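Local coordinates for protein oxidoreductase (Listeria innocua, PDB 3E18) that binds NAD in a Rossmann-fold domain and is probably a dehydrogenase of the Gfo/Idh/MocA family, although its substrate is not known, at residues F131-E136 with P298-L303; V179-Q184 with I226-T231; S191-V196 with I216-G221; S256-K261 with T292-L297. One frame throughout, in Å; residues are numbered along the deposited sequence.

Interaction 1. Residues F131-E136 with P298-L303; sequences FLIIKE and PAPAKL
Glu-136 on helix 129-140 lies across the extended loop 298-303. Its CB sits 3.6 Å from Ala-301 N. With CG anti to the backbone N (chi1 179°), the chain runs out over the loop. CG comes 3.4 Å from Ala-299 O and also touches CB of Pro-298. A bend at chi2 (73°) then turns the carboxylate back along the loop. OE1 ends 3.6 Å from Ala-301 CB. OE2 takes a weak bond from a water that also donates to Ala-299 O at 2.7 Å. One helical turn earlier, Leu-132 provides the direct link. Ala-301 N donates to Leu-132 O at 3.0 Å. The donor stands well above the carbonyl plane. Glu-136 N, within the helix, reaches the same oxygen from the opposite face. Leu-132 itself packs its CB on Pro-300 CB at 3.8 Å, and its methyls cross Leu-303 at about a right angle. Ile-133 rests CG1 against Pro-300 CB at 4.0 Å. It also meets Ile-250 of strand 246-250, so the helix is layered between sheet and loop. This is a helix packed on the sheet of the Gfo/Idh/MocA C-terminal domain, strapped on its outer side by a proline-rich loop.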
# COMPACT_ATOMS: atom_id res chain seq x y z
N PHE A 131 -8.02 -17.28 -4.26
CA PHE A 131 -8.98 -16.62 -3.37
C PHE A 131 -9.54 -17.60 -2.34
O PHE A 131 -9.75 -17.24 -1.18
CB PHE A 131 -10.12 -15.96 -4.19
CG PHE A 131 -11.30 -15.56 -3.34
CD1 PHE A 131 -11.16 -14.56 -2.39
CD2 PHE A 131 -12.52 -16.21 -3.48
CE1 PHE A 131 -12.24 -14.19 -1.55
CE2 PHE A 131 -13.62 -15.84 -2.65
CZ PHE A 131 -13.46 -14.84 -1.69
N LEU A 132 -9.80 -18.84 -2.76
CA LEU A 132 -10.34 -19.85 -1.85
C LEU A 132 -9.33 -20.29 -0.78
O LEU A 132 -9.74 -20.64 0.34
CB LEU A 132 -10.93 -21.03 -2.63
CG LEU A 132 -12.20 -20.71 -3.44
CD1 LEU A 132 -12.68 -21.92 -4.23
CD2 LEU A 132 -13.34 -20.16 -2.57
N ILE A 133 -8.04 -20.23 -1.10
CA ILE A 133 -6.96 -20.35 -0.09
C ILE A 133 -7.09 -19.26 0.99
O ILE A 133 -7.06 -19.56 2.18
CB ILE A 133 -5.56 -20.36 -0.72
CG1 ILE A 133 -5.37 -21.64 -1.55
CG2 ILE A 133 -4.45 -20.27 0.33
CD1 ILE A 133 -4.16 -21.61 -2.45
N ILE A 134 -7.27 -18.00 0.57
CA ILE A 134 -7.47 -16.89 1.51
C ILE A 134 -8.74 -17.08 2.35
O ILE A 134 -8.77 -16.79 3.56
CB ILE A 134 -7.49 -15.50 0.77
CG1 ILE A 134 -6.21 -15.32 -0.08
CG2 ILE A 134 -7.62 -14.35 1.75
CD1 ILE A 134 -4.91 -15.28 0.73
N LYS A 135 -9.80 -17.55 1.69
CA LYS A 135 -11.07 -17.84 2.36
C LYS A 135 -10.88 -18.94 3.39
O LYS A 135 -11.39 -18.85 4.50
CB LYS A 135 -12.13 -18.24 1.33
CG LYS A 135 -13.52 -18.41 1.89
CD LYS A 135 -14.53 -18.47 0.76
CE LYS A 135 -15.94 -18.18 1.25
NZ LYS A 135 -16.52 -19.37 1.91
N GLU A 136 -10.12 -19.98 3.04
CA GLU A 136 -9.77 -21.02 4.03
C GLU A 136 -9.02 -20.43 5.23
O GLU A 136 -9.41 -20.67 6.39
CB GLU A 136 -8.96 -22.15 3.37
CG GLU A 136 -8.52 -23.28 4.32
CD GLU A 136 -9.65 -24.22 4.77
OE1 GLU A 136 -10.80 -24.08 4.29
OE2 GLU A 136 -9.37 -25.13 5.59
N PRO A 298 -2.60 -23.43 3.07
CA PRO A 298 -3.57 -24.52 3.19
C PRO A 298 -4.16 -24.90 1.84
O PRO A 298 -3.95 -24.19 0.85
CB PRO A 298 -4.68 -23.92 4.07
CG PRO A 298 -4.16 -22.64 4.58
CD PRO A 298 -3.10 -22.18 3.67
N ALA A 299 -4.86 -26.03 1.80
CA ALA A 299 -5.69 -26.39 0.66
C ALA A 299 -6.83 -25.37 0.59
O ALA A 299 -7.28 -24.89 1.63
CB ALA A 299 -6.24 -27.83 0.83
N PRO A 300 -7.28 -25.03 -0.63
CA PRO A 300 -8.36 -24.05 -0.78
C PRO A 300 -9.66 -24.52 -0.14
O PRO A 300 -9.93 -25.73 -0.11
CB PRO A 300 -8.53 -23.95 -2.30
CG PRO A 300 -7.99 -25.25 -2.82
CD PRO A 300 -6.82 -25.53 -1.95
N ALA A 301 -10.44 -23.57 0.39
CA ALA A 301 -11.80 -23.85 0.84
C ALA A 301 -12.65 -24.38 -0.33
O ALA A 301 -12.29 -24.22 -1.50
CB ALA A 301 -12.44 -22.59 1.42
N LYS A 302 -13.76 -25.04 -0.01
CA LYS A 302 -14.64 -25.51 -1.07
C LYS A 302 -15.69 -24.45 -1.42
O LYS A 302 -16.30 -23.88 -0.53
CB LYS A 302 -15.31 -26.84 -0.67
CG LYS A 302 -14.33 -28.00 -0.47
CD LYS A 302 -13.69 -28.42 -1.78
CE LYS A 302 -12.54 -29.37 -1.57
NZ LYS A 302 -11.77 -29.55 -2.85
N LEU A 303 -15.85 -24.16 -2.71
CA LEU A 303 -17.04 -23.41 -3.16
C LEU A 303 -17.81 -24.29 -4.13
O LEU A 303 -17.38 -24.50 -5.28
CB LEU A 303 -16.69 -22.04 -3.78
CG LEU A 303 -17.88 -21.09 -3.99
CD1 LEU A 303 -18.73 -20.91 -2.72
CD2 LEU A 303 -17.44 -19.74 -4.49
O HOH W 1 -7.72 -26.59 3.73

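Interaction 2. Residues V179-Q184 with I226-T231; sequences VHLLDQ and IEVGTT. With NAD (nicotinamide-adenine-dinucleotide), chain E.
The His-180 imidazole turns an edge to the nicotinamide amide of NAD: C7N lies in the ring plane, and O7N is near it, 3.4 Å from NE2. The ring also meets Trp-177 in an edge-to-face pair, and NE2 has a weak hydrogen bond to a glycerol. This fits the family plan, in which the active site lies between the Rossmann domain and the C-terminal sheet domain. One residue on, Leu-181 points toward strand 223-229. Its CB presses on Ile-226 CG2 at 3.6 Å. With CG anti to the carbonyl carbon (chi1 -57°), the side chain extends so that CD1 reaches Val-228 CG2 at 3.8 Å. The same methyl lies 3.7 Å from Glu-227 O. Ile-226 thus receives Leu-181 on its CG2 branch. On its CG1 branch it meets Leu-182 CD2 at 4.0 Å. The helix and strand segments run nearly antiparallel, at 163°, with axes 9.0 Å apart. Glu-227 points to the other face of the sheet, where OE2 bonds to His-154. Behind the helix, Leu-182 also touches Ile-335 and Ile-338 of helix 325-344, and Asp-183 forms a salt bridge with Arg-126. The side chains that meet the strand are all apolar, while His-180 turns a polar ring to the cofactor. The helix is therefore joined to the sheet by apolar side chains, with no hydrogen bond across, while it carries His-180 to NAD.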
# COMPACT_ATOMS: atom_id res chain seq x y z
N VAL A 179 -13.98 -4.96 -10.26
CA VAL A 179 -15.21 -5.62 -9.86
C VAL A 179 -14.96 -7.05 -9.35
O VAL A 179 -15.53 -7.43 -8.35
CB VAL A 179 -16.31 -5.56 -10.98
CG1 VAL A 179 -15.81 -6.15 -12.24
CG2 VAL A 179 -17.60 -6.25 -10.56
N HIS A 180 -14.08 -7.82 -10.00
CA HIS A 180 -13.71 -9.15 -9.48
C HIS A 180 -13.09 -9.08 -8.09
O HIS A 180 -13.45 -9.86 -7.20
CB HIS A 180 -12.66 -9.80 -10.37
CG HIS A 180 -13.19 -10.35 -11.64
ND1 HIS A 180 -14.33 -11.13 -11.70
CD2 HIS A 180 -12.71 -10.29 -12.90
CE1 HIS A 180 -14.53 -11.50 -12.95
NE2 HIS A 180 -13.56 -11.01 -13.70
N LEU A 181 -12.14 -8.17 -7.91
CA LEU A 181 -11.37 -8.12 -6.66
C LEU A 181 -12.21 -7.58 -5.53
O LEU A 181 -12.10 -8.03 -4.39
CB LEU A 181 -10.11 -7.28 -6.82
CG LEU A 181 -9.16 -7.73 -7.93
CD1 LEU A 181 -7.93 -6.88 -7.86
CD2 LEU A 181 -8.79 -9.18 -7.72
N LEU A 182 -13.07 -6.62 -5.84
CA LEU A 182 -13.92 -6.00 -4.82
C LEU A 182 -15.04 -6.94 -4.40
O LEU A 182 -15.51 -6.93 -3.24
CB LEU A 182 -14.51 -4.70 -5.34
CG LEU A 182 -13.52 -3.56 -5.63
CD1 LEU A 182 -14.21 -2.50 -6.43
CD2 LEU A 182 -12.87 -2.98 -4.37
N ASP A 183 -15.51 -7.72 -5.38
CA ASP A 183 -16.54 -8.73 -5.13
C ASP A 183 -16.02 -9.87 -4.24
O ASP A 183 -16.70 -10.25 -3.27
CB ASP A 183 -17.11 -9.27 -6.45
CG ASP A 183 -18.12 -10.36 -6.22
OD1 ASP A 183 -19.23 -10.07 -5.71
OD2 ASP A 183 -17.76 -11.52 -6.50
N GLN A 184 -14.83 -10.37 -4.55
CA GLN A 184 -14.09 -11.29 -3.65
C GLN A 184 -14.05 -10.75 -2.23
O GLN A 184 -14.42 -11.44 -1.28
CB GLN A 184 -12.66 -11.49 -4.14
CG GLN A 184 -12.54 -12.53 -5.27
CD GLN A 184 -11.12 -12.66 -5.82
OE1 GLN A 184 -10.22 -11.91 -5.47
NE2 GLN A 184 -10.93 -13.64 -6.68
N ILE A 226 -6.80 -2.72 -2.39
CA ILE A 226 -7.07 -3.44 -3.65
C ILE A 226 -6.39 -2.68 -4.76
O ILE A 226 -6.47 -1.46 -4.85
CB ILE A 226 -8.60 -3.55 -3.96
CG1 ILE A 226 -9.38 -4.10 -2.75
CG2 ILE A 226 -8.86 -4.29 -5.27
CD1 ILE A 226 -8.93 -5.45 -2.22
N GLU A 227 -5.72 -3.39 -5.66
CA GLU A 227 -4.96 -2.65 -6.62
C GLU A 227 -5.00 -3.44 -7.90
O GLU A 227 -5.03 -4.66 -7.87
CB GLU A 227 -3.54 -2.60 -6.06
CG GLU A 227 -2.57 -1.67 -6.67
CD GLU A 227 -1.31 -1.64 -5.83
OE1 GLU A 227 -1.31 -1.03 -4.74
OE2 GLU A 227 -0.32 -2.26 -6.26
N VAL A 228 -5.09 -2.73 -9.02
CA VAL A 228 -4.90 -3.32 -10.34
C VAL A 228 -3.92 -2.41 -11.02
O VAL A 228 -4.01 -1.19 -10.90
CB VAL A 228 -6.21 -3.39 -11.17
CG1 VAL A 228 -5.95 -3.87 -12.62
CG2 VAL A 228 -7.21 -4.34 -10.53
N GLY A 229 -2.98 -2.98 -11.76
CA GLY A 229 -2.09 -2.17 -12.54
C GLY A 229 -1.82 -2.89 -13.84
O GLY A 229 -1.75 -4.12 -13.86
N THR A 230 -1.70 -2.12 -14.92
CA THR A 230 -1.43 -2.67 -16.26
C THR A 230 -0.15 -2.09 -16.83
O THR A 230 0.14 -2.24 -18.03
CB THR A 230 -2.62 -2.45 -17.24
OG1 THR A 230 -2.97 -1.05 -17.31
CG2 THR A 230 -3.83 -3.26 -16.83
N THR A 231 0.64 -1.45 -15.97
CA THR A 231 1.89 -0.78 -16.37
C THR A 231 3.05 -1.21 -15.46
O THR A 231 4.01 -0.46 -15.24
CB THR A 231 1.74 0.76 -16.28
OG1 THR A 231 1.18 1.11 -14.99
CG2 THR A 231 0.80 1.27 -17.35
PA NAD E . -16.00 -8.66 -26.89
O1A NAD E . -14.93 -9.64 -27.15
O2A NAD E . -15.79 -7.35 -27.53
O5B NAD E . -17.42 -9.27 -27.31
C5B NAD E . -18.65 -8.60 -27.14
C4B NAD E . -19.60 -9.11 -28.22
O4B NAD E . -20.90 -8.58 -28.04
C3B NAD E . -19.13 -8.68 -29.61
O3B NAD E . -19.05 -9.82 -30.43
C2B NAD E . -20.21 -7.74 -30.09
O2B NAD E . -20.42 -7.80 -31.48
C1B NAD E . -21.42 -8.20 -29.30
N9A NAD E . -22.45 -7.16 -29.12
C8A NAD E . -22.25 -5.82 -28.92
N7A NAD E . -23.46 -5.22 -28.79
C5A NAD E . -24.42 -6.17 -28.91
C6A NAD E . -25.81 -6.11 -28.87
N6A NAD E . -26.40 -4.98 -28.50
N1A NAD E . -26.54 -7.28 -29.03
C2A NAD E . -25.90 -8.49 -29.23
N3A NAD E . -24.53 -8.54 -29.27
C4A NAD E . -23.79 -7.40 -29.12
O3 NAD E . -16.15 -8.46 -25.28
PN NAD E . -15.73 -9.54 -24.19
O1N NAD E . -14.31 -9.34 -23.80
O2N NAD E . -16.22 -10.89 -24.57
O5D NAD E . -16.61 -9.04 -22.91
C5D NAD E . -18.02 -8.97 -22.92
C4D NAD E . -18.55 -8.93 -21.47
O4D NAD E . -17.97 -9.98 -20.71
C3D NAD E . -18.18 -7.65 -20.73
O3D NAD E . -19.22 -7.32 -19.82
C2D NAD E . -16.95 -8.00 -19.92
O2D NAD E . -16.91 -7.24 -18.74
C1D NAD E . -17.20 -9.47 -19.62
N1N NAD E . -15.99 -10.30 -19.38
C2N NAD E . -15.94 -10.99 -18.20
C3N NAD E . -14.86 -11.80 -17.87
C7N NAD E . -14.98 -12.70 -16.68
O7N NAD E . -13.84 -13.36 -16.21
N7N NAD E . -16.16 -12.88 -16.09
C4N NAD E . -13.80 -11.94 -18.78
C5N NAD E . -13.86 -11.24 -19.99
C6N NAD E . -14.96 -10.43 -20.29

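Interaction 3. Residues S191-V196 with I216-G221; sequences SNVKSV and ITFENG
Strands 193-201 and 211-218 pair antiparallel through a classic beta bulge, in which Lys-194 and Ser-195 both face Thr-217. Thr-217 O accepts from both amides, from Lys-194 N at 2.7 Å in the carbonyl plane and from Ser-195 N at 3.1 Å tilted out of it. Thr-217 N returns a bond to Ser-195 O. Past the bulge, Glu-219 N donates to Asn-192 O at 2.9 Å, almost straight in line with the C=O bond. The type I turn from Phe-218 to Gly-221 is pinned further by Ser-191. Its hydroxyl stands anti to the backbone N (chi1 -168°) and accepts from Asn-220 N at 3.2 Å. Asn-220 OD1 bonds onward to Ile-222 N. On the inner side, Val-193 CG2 meets Phe-218 CE1 at 3.8 Å, and Ile-216 CG2 sits over one face of that ring, offset toward its rim. Ser-191 O approaches the ring edge at CD1. Leu-185 and Leu-186 of helix 173-188 also touch the ring. On the opposite side, Ser-195 OG and Thr-217 OG1 share a water, weakly on the threonine side. Ser-195 OG also bonds to Asn-345 of the second subunit. Near the turn, Lys-194 lies across Glu-219 at about a right angle, and its NZ makes a long salt bridge to OE1 at 3.7 Å. Apolar groups thus face the helices, and the hydroxyls of Ser-195 and Thr-217 face the second subunit. Lys-194 and Glu-219 are exposed and their ion pair is long, so it is probably weak.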
# COMPACT_ATOMS: atom_id res chain seq x y z
N SER A 191 -19.09 -7.51 6.85
CA SER A 191 -19.10 -6.20 7.47
C SER A 191 -19.35 -5.14 6.40
O SER A 191 -18.96 -5.31 5.24
CB SER A 191 -17.77 -5.92 8.18
OG SER A 191 -17.87 -4.78 9.01
N ASN A 192 -20.00 -4.06 6.80
CA ASN A 192 -20.28 -2.94 5.91
C ASN A 192 -19.03 -2.11 5.71
O ASN A 192 -18.23 -1.96 6.63
CB ASN A 192 -21.37 -2.05 6.50
CG ASN A 192 -22.76 -2.68 6.41
OD1 ASN A 192 -23.01 -3.58 5.60
ND2 ASN A 192 -23.68 -2.17 7.23
N VAL A 193 -18.86 -1.55 4.51
CA VAL A 193 -17.78 -0.61 4.23
C VAL A 193 -18.04 0.69 4.99
O VAL A 193 -19.14 1.24 4.91
CB VAL A 193 -17.63 -0.35 2.72
CG1 VAL A 193 -16.62 0.76 2.44
CG2 VAL A 193 -17.21 -1.62 2.01
N LYS A 194 -17.04 1.15 5.74
CA LYS A 194 -17.07 2.40 6.46
C LYS A 194 -16.49 3.54 5.63
O LYS A 194 -17.07 4.63 5.57
CB LYS A 194 -16.30 2.27 7.78
CG LYS A 194 -16.56 3.40 8.77
CD LYS A 194 -15.34 3.73 9.61
CE LYS A 194 -15.32 2.98 10.92
NZ LYS A 194 -16.32 3.53 11.88
N SER A 195 -15.35 3.31 4.97
CA SER A 195 -14.71 4.37 4.19
C SER A 195 -13.89 3.84 3.03
O SER A 195 -13.46 2.69 3.04
CB SER A 195 -13.84 5.24 5.10
OG SER A 195 -12.71 4.52 5.60
N VAL A 196 -13.67 4.70 2.03
CA VAL A 196 -12.91 4.36 0.82
C VAL A 196 -12.11 5.58 0.38
O VAL A 196 -12.68 6.67 0.26
CB VAL A 196 -13.86 4.04 -0.39
CG1 VAL A 196 -13.08 3.43 -1.55
CG2 VAL A 196 -15.00 3.16 0.01
N ILE A 216 -9.71 0.49 1.76
CA ILE A 216 -11.06 0.31 2.26
C ILE A 216 -11.01 -0.01 3.75
O ILE A 216 -10.19 -0.81 4.18
CB ILE A 216 -11.77 -0.83 1.48
CG1 ILE A 216 -11.92 -0.43 0.01
CG2 ILE A 216 -13.15 -1.14 2.06
CD1 ILE A 216 -12.07 -1.62 -0.91
N THR A 217 -11.88 0.62 4.53
CA THR A 217 -12.01 0.25 5.93
C THR A 217 -13.45 -0.22 6.17
O THR A 217 -14.40 0.39 5.66
CB THR A 217 -11.68 1.45 6.86
OG1 THR A 217 -10.44 2.04 6.46
CG2 THR A 217 -11.56 0.99 8.29
N PHE A 218 -13.61 -1.29 6.95
CA PHE A 218 -14.93 -1.86 7.27
C PHE A 218 -15.34 -1.41 8.65
O PHE A 218 -14.49 -0.98 9.41
CB PHE A 218 -14.88 -3.39 7.22
CG PHE A 218 -14.68 -3.91 5.82
CD1 PHE A 218 -15.79 -4.14 5.01
CD2 PHE A 218 -13.42 -4.12 5.31
CE1 PHE A 218 -15.65 -4.59 3.71
CE2 PHE A 218 -13.26 -4.57 4.01
CZ PHE A 218 -14.38 -4.81 3.20
N GLU A 219 -16.62 -1.54 8.98
CA GLU A 219 -17.14 -1.14 10.30
C GLU A 219 -16.51 -1.93 11.45
O GLU A 219 -16.42 -1.43 12.58
CB GLU A 219 -18.67 -1.26 10.34
CG GLU A 219 -19.43 -0.40 9.32
CD GLU A 219 -19.58 1.08 9.71
OE1 GLU A 219 -19.23 1.46 10.85
OE2 GLU A 219 -20.05 1.86 8.86
N ASN A 220 -16.09 -3.17 11.17
CA ASN A 220 -15.42 -4.01 12.17
C ASN A 220 -13.90 -3.81 12.29
O ASN A 220 -13.22 -4.56 13.00
CB ASN A 220 -15.76 -5.49 11.96
CG ASN A 220 -15.10 -6.08 10.71
OD1 ASN A 220 -14.47 -5.38 9.92
ND2 ASN A 220 -15.26 -7.38 10.55
N GLY A 221 -13.35 -2.82 11.59
CA GLY A 221 -11.95 -2.45 11.77
C GLY A 221 -11.04 -3.08 10.74
O GLY A 221 -9.87 -2.73 10.67
O HOH W 2 -10.65 3.79 3.61

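Interaction 4. Residues S256-K261 with T292-L297; sequences SGEIVK and TNTLSL
Ile-259 and Leu-295 form a hydrogen-bonded pair in the antiparallel edge of the large C-terminal domain sheet, where strand 292-295 is outermost within the chain. Ile-259 N donates to Leu-295 O, and Leu-295 N returns to Ile-259 O at 2.8 Å. Lys-261 and Asn-293 make a second such pair. Between them, Val-260 and Thr-294 form a non-hydrogen-bonded pair whose side chains lie on the other face. There Val-260 CG2 meets Thr-294 OG1 at 3.9 Å, and CG1 lies against Thr-292 CB. On the face of Ile-259, its CG1 touches Leu-297 CD2 at 4.0 Å. Lys-261 lays CD on Leu-295 CD1 at 3.8 Å before bends at chi3 and chi4 turn NZ away, to Glu-245 O and Thr-142 O. Further out, Met-137 and Ile-133 of helix 129-140 back Ile-259 and Leu-297 respectively. Strand 257-262 is held from its other side by strand 246-250, through Glu-258 with Ile-249 and Val-260 with Thr-247. Beyond the Ile-259 and Leu-295 pair, Leu-297 CD1 rests 3.8 Å from Gly-257 C. A water links the two backbones beside it, donating to Gly-257 O at 2.7 Å and accepting from Leu-297 N at 2.8 Å.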
# COMPACT_ATOMS: atom_id res chain seq x y z
N SER A 256 2.16 -20.31 -5.47
CA SER A 256 3.34 -20.32 -4.62
C SER A 256 3.20 -19.28 -3.51
O SER A 256 2.57 -18.24 -3.70
CB SER A 256 4.62 -20.04 -5.42
OG SER A 256 4.60 -18.73 -5.95
N GLY A 257 3.80 -19.57 -2.36
CA GLY A 257 3.74 -18.68 -1.21
C GLY A 257 3.84 -19.45 0.08
O GLY A 257 4.15 -20.65 0.08
N GLU A 258 3.59 -18.77 1.18
CA GLU A 258 3.78 -19.39 2.47
C GLU A 258 3.11 -18.58 3.53
O GLU A 258 2.61 -17.50 3.28
CB GLU A 258 5.28 -19.51 2.81
CG GLU A 258 6.02 -18.19 2.97
CD GLU A 258 7.49 -18.39 3.31
OE1 GLU A 258 8.10 -19.37 2.82
OE2 GLU A 258 8.04 -17.57 4.07
N ILE A 259 3.15 -19.13 4.72
CA ILE A 259 2.65 -18.47 5.91
C ILE A 259 3.77 -18.48 6.95
O ILE A 259 4.49 -19.47 7.06
CB ILE A 259 1.45 -19.23 6.42
CG1 ILE A 259 0.25 -19.00 5.49
CG2 ILE A 259 1.09 -18.81 7.85
CD1 ILE A 259 -0.74 -20.10 5.55
N VAL A 260 3.92 -17.37 7.67
CA VAL A 260 4.85 -17.29 8.80
C VAL A 260 4.06 -16.86 10.04
O VAL A 260 3.33 -15.89 10.01
CB VAL A 260 6.05 -16.36 8.49
CG1 VAL A 260 7.03 -16.33 9.66
CG2 VAL A 260 6.81 -16.86 7.24
N LYS A 261 4.18 -17.61 11.13
CA LYS A 261 3.43 -17.34 12.35
C LYS A 261 4.39 -17.21 13.52
O LYS A 261 5.43 -17.84 13.52
CB LYS A 261 2.50 -18.53 12.67
CG LYS A 261 1.35 -18.78 11.68
CD LYS A 261 0.60 -20.09 12.00
CE LYS A 261 -0.01 -20.09 13.41
NZ LYS A 261 -1.08 -19.07 13.53
N THR A 292 9.54 -18.01 15.26
CA THR A 292 8.53 -18.19 14.22
C THR A 292 8.44 -19.63 13.70
O THR A 292 9.39 -20.41 13.80
CB THR A 292 8.74 -17.26 12.99
OG1 THR A 292 9.92 -17.65 12.28
CG2 THR A 292 8.84 -15.78 13.39
N ASN A 293 7.28 -19.94 13.13
CA ASN A 293 7.08 -21.15 12.33
C ASN A 293 6.74 -20.78 10.89
O ASN A 293 5.96 -19.86 10.65
CB ASN A 293 5.93 -21.97 12.89
CG ASN A 293 6.29 -22.69 14.16
OD1 ASN A 293 7.36 -23.28 14.28
ND2 ASN A 293 5.37 -22.66 15.14
N THR A 294 7.28 -21.52 9.93
CA THR A 294 6.91 -21.32 8.54
C THR A 294 6.10 -22.50 8.03
O THR A 294 6.50 -23.65 8.19
CB THR A 294 8.15 -21.11 7.68
OG1 THR A 294 8.87 -19.98 8.17
CG2 THR A 294 7.78 -20.87 6.23
N LEU A 295 4.95 -22.19 7.44
CA LEU A 295 3.98 -23.18 7.01
C LEU A 295 3.69 -23.05 5.52
O LEU A 295 3.83 -21.97 4.94
CB LEU A 295 2.66 -23.02 7.76
CG LEU A 295 2.50 -23.27 9.26
CD1 LEU A 295 3.19 -22.24 10.14
CD2 LEU A 295 1.02 -23.27 9.57
N SER A 296 3.27 -24.14 4.91
CA SER A 296 2.69 -24.11 3.58
C SER A 296 1.33 -23.45 3.64
O SER A 296 0.70 -23.41 4.71
CB SER A 296 2.55 -25.53 3.01
OG SER A 296 3.81 -26.02 2.59
N LEU A 297 0.90 -22.88 2.52
CA LEU A 297 -0.48 -22.44 2.33
C LEU A 297 -1.42 -23.63 2.44
O LEU A 297 -1.10 -24.71 1.95
CB LEU A 297 -0.64 -21.77 0.95
CG LEU A 297 0.15 -20.48 0.71
CD1 LEU A 297 0.16 -20.08 -0.75
CD2 LEU A 297 -0.43 -19.36 1.55
O HOH W 3 2.74 -22.97 0.35

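Interaction 2 is the buried one; interactions 1 and 3 are partly buried, and interaction 4 lies at the surface. Interactions 2, 3 and 4 all reach the same large sheet. Interactions 2 and 3 sit on neighbouring strands and meet where Leu-182 and Ile-226 touch Ile-216. Interactions 1 and 4 are continuous along the chain at 297-298, and Pro-298 packs on Ile-259. Interaction 1 also touches interaction 2, through Phe-131 and Gln-184. The chemistry follows the place. The core helix-strand contact has no hydrogen bonds across it, the two strand pairs rely on backbone bonds, and the helix-loop contact combines one backbone bond, a water bridge and apolar packing on prolines. Interactions 2, 3 and 4 also reach the second subunit.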